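Local coordinates for extracellular solute-binding protein, family 1 (PDB 6G7N) that binds ferric iron in the cleft between its two lobes and probably delivers it to an ABC transporter for uptake, at residues N142-A147 with S297-L302; I71-S76 with K240-K245. All blocks are in the same frame, centred on the assembly; numbering follows the deposited sequence.

Interaction 1 (N142-A147 with S297-L302); sequences NQSLIA and SVYGKL
The side chain of Tyr299 lies against Ser144, where the short helix 297-301 passes close to the long helix 140-167. Tyr299 and Leu302 are each modelled in two conformers, one of which is described. Starting at the root, Tyr299 CB touches Ser144 OG at 3.5 Å. Its CG and CD2 come next, both 3.9 Å from Ser144 CB, and then CD1, 3.8 Å from the carbonyl oxygen Ser144 O, which meets the ring obliquely. With CG anti to its own carbonyl carbon (chi1 -55°), the ring is carried past the serine and on to a partner farther off: the phenol OH is hydrogen-bonded to Val231 O, while the ring meets that of His230 with the planes about 35° apart.

No direct hydrogen bond joins the two segments. A water does it instead, donating to Ser144 OG and to Tyr299 O, both at 2.8 Å, so it ties a serine hydroxyl on one helix to a main-chain carbonyl on the other. That hydroxyl is held a second time by Asp59 OD1, which limits how it can turn.

One turn further on, the methyl of Ala147 adds a second patch. Its CB sits 3.5 Å from Tyr299 O and 3.8 Å from Leu302 CB, just where the short helix ends, and Leu302 CD1 rests on Ala147 O. Ser144 and Ala147, both small, are consistent with the 8.1 Å approach of the short helix segments, whose axes are nearly perpendicular at 97°. The contact packs helix 297-301 across the helix bearing the iron ligand Tyr141, the Ser144 side chain lying about 12 Å from the iron. Around this crossing, helix 60-68 touches Tyr299 through Ala60, helix 303-312 packs on Gln143 and Ile146, and Val231, at the start of strand 231-239, receives the phenol. Farther along helix 140-167, Ser148 touches Tyr299 and Glu151 touches Val298 and Leu302.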
loop_
_atom_site.group_PDB
_atom_site.type_symbol
_atom_site.label_atom_id
_atom_site.label_comp_id
_atom_site.label_asym_id
_atom_site.label_seq_id
_atom_site.Cartn_x
_atom_site.Cartn_y
_atom_site.Cartn_z
ATOM N N ASN A 142 5.494 5.370 4.339
ATOM C CA ASN A 142 6.751 6.090 4.262
ATOM C C ASN A 142 7.937 5.181 4.591
ATOM O O ASN A 142 8.984 5.271 3.945
ATOM C CB ASN A 142 6.748 7.255 5.254
ATOM C CG ASN A 142 5.936 8.434 4.786
ATOM O OD1 ASN A 142 5.651 8.588 3.588
ATOM N ND2 ASN A 142 5.602 9.337 5.733
ATOM N N GLN A 143 7.799 4.351 5.619
ATOM C CA GLN A 143 8.864 3.420 5.958
ATOM C C GLN A 143 9.185 2.515 4.756
ATOM O O GLN A 143 10.350 2.278 4.433
ATOM C CB GLN A 143 8.496 2.601 7.184
ATOM C CG GLN A 143 8.416 3.433 8.449
ATOM C CD GLN A 143 7.798 2.713 9.618
ATOM O OE1 GLN A 143 7.487 1.532 9.546
ATOM N NE2 GLN A 143 7.587 3.438 10.700
ATOM N N SER A 144 8.140 2.041 4.063
ATOM C CA SER A 144 8.353 1.166 2.930
ATOM C C SER A 144 9.011 1.879 1.746
ATOM O O SER A 144 9.866 1.310 1.070
ATOM C CB SER A 144 7.030 0.489 2.524
ATOM O OG SER A 144 6.718 -0.491 3.514
ATOM N N LEU A 145 8.597 3.131 1.496
ATOM C CA LEU A 145 9.256 3.895 0.439
ATOM C C LEU A 145 10.736 4.134 0.769
ATOM O O LEU A 145 11.603 3.955 -0.088
ATOM C CB LEU A 145 8.519 5.208 0.204
ATOM C CG LEU A 145 9.174 6.123 -0.818
ATOM C CD1 LEU A 145 9.184 5.558 -2.232
ATOM C CD2 LEU A 145 8.423 7.447 -0.844
ATOM N N ILE A 146 11.020 4.531 1.999
ATOM C CA ILE A 146 12.412 4.723 2.391
ATOM C C ILE A 146 13.207 3.421 2.328
ATOM O O ILE A 146 14.366 3.430 1.896
ATOM C CB ILE A 146 12.498 5.481 3.727
ATOM C CG1 ILE A 146 12.275 6.990 3.543
ATOM C CG2 ILE A 146 13.889 5.341 4.354
ATOM C CD1 ILE A 146 11.311 7.540 2.547
ATOM N N ALA A 147 12.602 2.315 2.761
ATOM C CA ALA A 147 13.248 1.024 2.610
ATOM C C ALA A 147 13.644 0.755 1.157
ATOM O O ALA A 147 14.750 0.269 0.882
ATOM C CB ALA A 147 12.352 -0.082 3.150
ATOM N N SER A 297 8.621 -7.600 -0.722
ATOM C CA SER A 297 9.185 -8.085 0.552
ATOM C C SER A 297 10.402 -7.286 1.007
ATOM O O SER A 297 10.660 -7.226 2.199
ATOM C CB SER A 297 9.548 -9.559 0.493
ATOM O OG SER A 297 10.632 -9.817 -0.364
ATOM N N VAL A 298 11.142 -6.692 0.067
ATOM C CA VAL A 298 12.291 -5.836 0.415
ATOM C C VAL A 298 11.883 -4.747 1.393
ATOM O O VAL A 298 12.675 -4.315 2.242
ATOM C CB VAL A 298 12.883 -5.212 -0.887
ATOM C CG1 VAL A 298 13.825 -4.071 -0.589
ATOM C CG2 VAL A 298 13.567 -6.302 -1.698
ATOM N N TYR A 299 10.647 -4.256 1.241
ATOM C CA TYR A 299 10.148 -3.141 2.075
ATOM C C TYR A 299 10.108 -3.523 3.514
ATOM O O TYR A 299 10.369 -2.725 4.419
ATOM C CB TYR A 299 8.713 -2.726 1.750
ATOM C CG TYR A 299 8.440 -2.368 0.330
ATOM C CD1 TYR A 299 9.472 -2.119 -0.560
ATOM C CD2 TYR A 299 7.134 -2.327 -0.137
ATOM C CE1 TYR A 299 9.214 -1.865 -1.899
ATOM C CE2 TYR A 299 6.873 -2.035 -1.461
ATOM C CZ TYR A 299 7.920 -1.806 -2.338
ATOM O OH TYR A 299 7.682 -1.548 -3.662
ATOM N N GLY A 300 9.723 -4.765 3.765
ATOM C CA GLY A 300 9.748 -5.315 5.127
ATOM C C GLY A 300 11.138 -5.652 5.604
ATOM O O GLY A 300 11.522 -5.321 6.735
ATOM N N LYS A 301 11.881 -6.321 4.752
ATOM C CA LYS A 301 13.295 -6.642 5.115
ATOM C C LYS A 301 14.123 -5.440 5.603
ATOM O O LYS A 301 14.918 -5.548 6.561
ATOM C CB LYS A 301 13.986 -7.300 3.931
ATOM C CG LYS A 301 15.315 -7.888 4.251
ATOM C CD LYS A 301 15.823 -8.764 3.135
ATOM C CE LYS A 301 17.117 -9.442 3.564
ATOM N NZ LYS A 301 17.461 -10.644 2.741
ATOM N N LEU A 302 13.889 -4.290 4.962
ATOM C CA LEU A 302 14.639 -3.079 5.315
ATOM C C LEU A 302 13.831 -2.078 6.131
ATOM O O LEU A 302 14.244 -0.931 6.285
ATOM C CB LEU A 302 15.188 -2.424 4.066
ATOM C CG LEU A 302 16.338 -3.208 3.477
ATOM C CD1 LEU A 302 16.638 -2.711 2.090
ATOM C CD2 LEU A 302 17.566 -3.083 4.384
HETATM O O HOH W 1 8.454 -1.108 5.616
#

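Interaction 2 (I71-S76 with K240-K245)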
loop_
_atom_site.group_PDB
_atom_site.type_symbol
_atom_site.label_atom_id
_atom_site.label_comp_id
_atom_site.label_asym_id
_atom_site.label_seq_id
_atom_site.Cartn_x
_atom_site.Cartn_y
_atom_site.Cartn_z
ATOM N N ILE A 71 3.192 -16.236 12.134
ATOM C CA ILE A 71 1.759 -16.524 12.098
ATOM C C ILE A 71 1.237 -16.989 10.738
ATOM O O ILE A 71 0.016 -17.203 10.608
ATOM C CB ILE A 71 0.902 -15.357 12.613
ATOM C CG1 ILE A 71 0.994 -14.126 11.704
ATOM C CG2 ILE A 71 1.295 -15.037 14.060
ATOM C CD1 ILE A 71 -0.166 -13.169 11.874
ATOM N N LEU A 72 2.117 -17.148 9.743
ATOM C CA LEU A 72 1.702 -17.544 8.397
ATOM C C LEU A 72 2.304 -18.887 8.005
ATOM O O LEU A 72 3.317 -19.293 8.535
ATOM C CB LEU A 72 2.124 -16.475 7.386
ATOM C CG LEU A 72 1.559 -15.067 7.627
ATOM C CD1 LEU A 72 2.164 -14.048 6.667
ATOM C CD2 LEU A 72 0.062 -15.029 7.558
ATOM N N GLN A 73 1.668 -19.580 7.065
ATOM C CA GLN A 73 2.221 -20.792 6.477
ATOM C C GLN A 73 2.308 -20.656 4.962
ATOM O O GLN A 73 1.473 -19.999 4.347
ATOM C CB GLN A 73 1.416 -22.042 6.847
ATOM C CG GLN A 73 -0.040 -22.041 6.391
ATOM C CD GLN A 73 -0.727 -23.377 6.652
ATOM O OE1 GLN A 73 -0.336 -24.402 6.105
ATOM N NE2 GLN A 73 -1.765 -23.358 7.490
ATOM N N PRO A 74 3.320 -21.296 4.367
ATOM C CA PRO A 74 3.506 -21.123 2.911
ATOM C C PRO A 74 2.487 -21.894 2.092
ATOM O O PRO A 74 2.134 -23.015 2.441
ATOM C CB PRO A 74 4.916 -21.662 2.678
ATOM C CG PRO A 74 5.099 -22.681 3.765
ATOM C CD PRO A 74 4.405 -22.086 4.960
ATOM N N ILE A 75 2.049 -21.312 0.985
ATOM C CA ILE A 75 1.075 -21.888 0.091
ATOM C C ILE A 75 1.608 -21.929 -1.323
ATOM O O ILE A 75 2.034 -20.900 -1.837
ATOM C CB ILE A 75 -0.235 -21.046 0.134
ATOM C CG1 ILE A 75 -0.829 -20.982 1.531
ATOM C CG2 ILE A 75 -1.247 -21.581 -0.889
ATOM C CD1 ILE A 75 -1.245 -22.285 2.110
ATOM N N SER A 76 1.536 -23.106 -1.952
ATOM C CA SER A 76 1.944 -23.273 -3.340
ATOM C C SER A 76 0.706 -23.545 -4.194
ATOM O O SER A 76 0.128 -24.621 -4.133
ATOM C CB SER A 76 2.966 -24.409 -3.459
ATOM O OG SER A 76 4.188 -23.999 -2.847
ATOM N N LYS A 240 -0.866 -19.849 10.170
ATOM C CA LYS A 240 -0.103 -21.040 10.530
ATOM C C LYS A 240 -0.974 -22.162 11.040
ATOM O O LYS A 240 -0.821 -23.311 10.594
ATOM C CB LYS A 240 0.960 -20.681 11.553
ATOM C CG LYS A 240 1.791 -21.879 12.004
ATOM C CD LYS A 240 3.031 -21.486 12.767
ATOM C CE LYS A 240 4.199 -21.213 11.843
ATOM N NZ LYS A 240 5.349 -20.617 12.583
ATOM N N ASN A 241 -1.897 -21.866 11.935
ATOM C CA ASN A 241 -2.659 -23.019 12.462
ATOM C C ASN A 241 -4.073 -23.085 11.941
ATOM O O ASN A 241 -4.927 -23.656 12.583
ATOM C CB ASN A 241 -2.590 -23.104 13.989
ATOM C CG ASN A 241 -1.161 -23.155 14.503
ATOM O OD1 ASN A 241 -0.647 -22.159 15.057
ATOM N ND2 ASN A 241 -0.495 -24.290 14.296
ATOM N N ALA A 242 -4.295 -22.582 10.729
ATOM C CA ALA A 242 -5.620 -22.478 10.174
ATOM C C ALA A 242 -6.437 -23.748 10.398
ATOM O O ALA A 242 -6.022 -24.830 9.975
ATOM C CB ALA A 242 -5.530 -22.218 8.692
ATOM N N PRO A 243 -7.611 -23.619 11.030
ATOM C CA PRO A 243 -8.455 -24.811 11.175
ATOM C C PRO A 243 -9.048 -25.338 9.871
ATOM O O PRO A 243 -9.393 -26.515 9.781
ATOM C CB PRO A 243 -9.549 -24.377 12.146
ATOM C CG PRO A 243 -9.483 -22.917 12.248
ATOM C CD PRO A 243 -8.132 -22.463 11.782
ATOM N N ASN A 244 -9.176 -24.470 8.871
ATOM C CA ASN A 244 -9.692 -24.855 7.546
ATOM C C ASN A 244 -8.724 -24.369 6.475
ATOM O O ASN A 244 -8.995 -23.428 5.713
ATOM C CB ASN A 244 -11.073 -24.264 7.318
ATOM C CG ASN A 244 -11.758 -24.841 6.099
ATOM O OD1 ASN A 244 -11.175 -25.646 5.353
ATOM N ND2 ASN A 244 -13.017 -24.447 5.894
ATOM N N LYS A 245 -7.588 -25.040 6.385
ATOM C CA LYS A 245 -6.556 -24.684 5.418
ATOM C C LYS A 245 -7.067 -24.756 3.976
ATOM O O LYS A 245 -6.808 -23.856 3.177
ATOM C CB LYS A 245 -5.320 -25.578 5.603
ATOM C CG LYS A 245 -4.182 -25.277 4.653
ATOM C CD LYS A 245 -3.049 -26.286 4.797
ATOM C CE LYS A 245 -1.944 -25.993 3.804
ATOM N NZ LYS A 245 -0.747 -26.844 4.030
HETATM O O HOH W 2 -3.375 -25.578 8.667
HETATM O O HOH W 3 -0.194 -27.148 6.965
HETATM O O HOH W 4 1.066 -25.745 2.018
#
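Lys245 NZ is gripped by three groups. Gln73 OE1 accepts from it in a weak bond of 3.2 Å. One water accepts a hydrogen bond from Lys245 NZ at 3.0 Å and donates to Gln73 OE1, so lysine and amide are linked both directly and through solvent. A second water, 2.9 Å from Lys245 NZ, donates to Pro74 O. The lysine gets there fully stretched, and on the way its CE brushes Ile75 CD1 at 4.1 Å, the two side chains running past each other in opposite directions.

At the other end of the amide, Gln73 NE2 donates to Val239 O and to a water 3.0 Å away that bridges on to Ala242 O, while Lys240 O lies nearby at an angle too poor for a bond. Both ends of the amide have partners, which probably fixes its orientation; the firmer hold is on NE2. Gln73 reaches this place with CG wedged between its backbone N and carbonyl carbon (chi1 61°), the chain extending from there across Lys245. Cut back to an alanine, Gln73 would probably leave Val239 O without its donor and Lys245 NZ without its weak amide partner, and a gap would open beside the lysine chain.

At the start of the contact, Lys240 N donates to Ile71 O at 2.8 Å. The Lys240 chain then bends at chi3, bringing NZ to Gly70 O. The backbone pairing of Gln73 with Val238 makes the weakly bonded strand 72-73 an antiparallel neighbour of strand 231-239, whose end leads through this loop to Asn244, the N-cap of helix 245-255, with its OD1 on Gly247 N. The strand pair belongs to the mixed sheet of a periplasmic-binding-protein fold.

How the interactions relate
Along the chain the segments alternate: 71-76, 142-147, 240-245, then 297-302. The two contacts do not touch; their centres are 25 Å apart and their nearest atoms about 11 Å. Two elements nevertheless serve both. Helix 60-68 meets interaction 1 through Ala60 and interaction 2 through Ala66, and strand 231-239 starts at Val231, beside interaction 1, and runs out at Val239 into the loop of interaction 2. Interaction 1 is buried, on helix 140-167, which carries the iron ligand Tyr141 near its start; interaction 2 is partly buried. The strand thus runs from beside the buried contact to the peripheral one, their centres lying about 11 and 23 Å from the chain centre.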